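Side-chain contact in 2-hydroxymethyl glutarate dehydrogenase (Eubacterium barkeri, PDB 3CKY), which catalyses the NAD-dependent interconversion of 2-formylglutarate and (S)-2-hydroxymethylglutarate in the fermentation of nicotinate: residues 82-87 and 92-97. Numbering follows the deposited sequence.
Sequences GGVLSA and TVIVDM
With CG1 roughly opposite its own carbonyl carbon (chi1 -49°) and chi2 of -62° turning CD1 outward, I94 carries its CG1–CD1 arm from the strand toward V84 and L85, on the short helical turn 84-87. The two residues receive different parts of that arm. V84 meets its end, methyl against methyl, CG1 lying 4.3 Å from I94 CD1. L85 touches it one carbon further back: its CB points past the strand, yet the outer end of the side chain draws in, CD1 standing 4.3 Å from I94 CG1. Contact is light and wholly apolar. Helix 71-79 and the turn 84-87 make up the beta-alpha-beta crossover from strand 63-66 to its parallel neighbour 93-96, and illustrate how a Rossmann-type connection lays apolar side chains over one face of the sheet in the NAD-binding domain. M78 of helix 71-79 touches all three side chains, while V84 also lies beside I10, part of the NAD-binding segment inferred from relatives. S86 OG donates back to G83 O, just before the turn, over 2.9 Å, tilted 30° from the carbonyl plane. Within 84-87, a separate backbone bond of 3.0 Å runs from A87 N to V84 O.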
loop_
_atom_site.group_PDB
_atom_site.type_symbol
_atom_site.label_atom_id
_atom_site.label_comp_id
_atom_site.label_asym_id
_atom_site.label_seq_id
_atom_site.Cartn_x
_atom_site.Cartn_y
_atom_site.Cartn_z
ATOM N N GLY A 82 -21.095 15.841 -32.983
ATOM C CA GLY A 82 -21.565 17.230 -32.915
ATOM C C GLY A 82 -20.984 17.992 -31.731
ATOM O O GLY A 82 -21.689 18.756 -31.068
ATOM N N GLY A 83 -19.695 17.792 -31.471
ATOM C CA GLY A 83 -19.055 18.332 -30.276
ATOM C C GLY A 83 -18.827 19.829 -30.295
ATOM O O GLY A 83 -19.048 20.493 -31.311
ATOM N N VAL A 84 -18.383 20.352 -29.153
ATOM C CA VAL A 84 -18.064 21.772 -29.008
ATOM C C VAL A 84 -16.922 22.186 -29.945
ATOM O O VAL A 84 -17.000 23.232 -30.594
ATOM C CB VAL A 84 -17.727 22.117 -27.531
ATOM C CG1 VAL A 84 -17.006 23.460 -27.415
ATOM C CG2 VAL A 84 -18.998 22.107 -26.696
ATOM N N LEU A 85 -15.888 21.351 -30.028
ATOM C CA LEU A 85 -14.718 21.623 -30.873
ATOM C C LEU A 85 -15.081 21.864 -32.336
ATOM O O LEU A 85 -14.574 22.803 -32.954
ATOM C CB LEU A 85 -13.693 20.481 -30.763
ATOM C CG LEU A 85 -12.518 20.624 -29.772
ATOM C CD1 LEU A 85 -12.708 21.735 -28.762
ATOM C CD2 LEU A 85 -12.237 19.298 -29.068
ATOM N N SER A 86 -15.962 21.030 -32.885
ATOM C CA SER A 86 -16.370 21.164 -34.283
ATOM C C SER A 86 -17.127 22.471 -34.560
ATOM O O SER A 86 -17.133 22.953 -35.694
ATOM C CB SER A 86 -17.222 19.963 -34.718
ATOM O OG SER A 86 -18.492 19.969 -34.086
ATOM N N ALA A 87 -17.756 23.037 -33.529
ATOM C CA ALA A 87 -18.561 24.255 -33.673
ATOM C C ALA A 87 -17.804 25.545 -33.341
ATOM O O ALA A 87 -18.343 26.634 -33.524
ATOM C CB ALA A 87 -19.810 24.156 -32.809
ATOM N N THR A 92 -10.467 30.425 -31.172
ATOM C CA THR A 92 -11.276 30.370 -29.966
ATOM C C THR A 92 -10.461 29.669 -28.893
ATOM O O THR A 92 -9.698 28.745 -29.190
ATOM C CB THR A 92 -12.600 29.606 -30.203
ATOM O OG1 THR A 92 -13.339 30.237 -31.258
ATOM C CG2 THR A 92 -13.453 29.580 -28.940
ATOM N N VAL A 93 -10.608 30.125 -27.653
ATOM C CA VAL A 93 -9.940 29.506 -26.512
ATOM C C VAL A 93 -10.974 28.801 -25.636
ATOM O O VAL A 93 -11.981 29.403 -25.260
ATOM C CB VAL A 93 -9.192 30.546 -25.648
ATOM C CG1 VAL A 93 -8.431 29.862 -24.509
ATOM C CG2 VAL A 93 -8.243 31.386 -26.503
ATOM N N ILE A 94 -10.726 27.525 -25.332
ATOM C CA ILE A 94 -11.534 26.772 -24.378
ATOM C C ILE A 94 -10.808 26.774 -23.039
ATOM O O ILE A 94 -9.629 26.439 -22.977
ATOM C CB ILE A 94 -11.724 25.299 -24.791
ATOM C CG1 ILE A 94 -12.183 25.174 -26.253
ATOM C CG2 ILE A 94 -12.703 24.612 -23.842
ATOM C CD1 ILE A 94 -13.524 25.819 -26.560
ATOM N N VAL A 95 -11.510 27.160 -21.979
ATOM C CA VAL A 95 -10.949 27.159 -20.629
ATOM C C VAL A 95 -11.647 26.087 -19.810
ATOM O O VAL A 95 -12.769 26.279 -19.348
ATOM C CB VAL A 95 -11.106 28.524 -19.944
ATOM C CG1 VAL A 95 -10.505 28.474 -18.546
ATOM C CG2 VAL A 95 -10.450 29.620 -20.788
ATOM N N ASP A 96 -10.970 24.950 -19.663
ATOM C CA ASP A 96 -11.512 23.781 -18.988
ATOM C C ASP A 96 -11.137 23.803 -17.506
ATOM O O ASP A 96 -9.975 23.663 -17.143
ATOM C CB ASP A 96 -10.987 22.506 -19.653
ATOM C CG ASP A 96 -11.770 21.264 -19.258
ATOM O OD1 ASP A 96 -12.621 21.323 -18.346
ATOM O OD2 ASP A 96 -11.526 20.211 -19.876
ATOM N N MET A 97 -12.138 23.985 -16.656
ATOM C CA MET A 97 -11.926 24.056 -15.217
ATOM C C MET A 97 -12.263 22.723 -14.556
ATOM O O MET A 97 -12.292 22.625 -13.328
ATOM C CB MET A 97 -12.784 25.173 -14.621
ATOM C CG MET A 97 -12.534 26.518 -15.253
ATOM S SD MET A 97 -13.620 27.779 -14.590
ATOM C CE MET A 97 -15.134 27.428 -15.519
#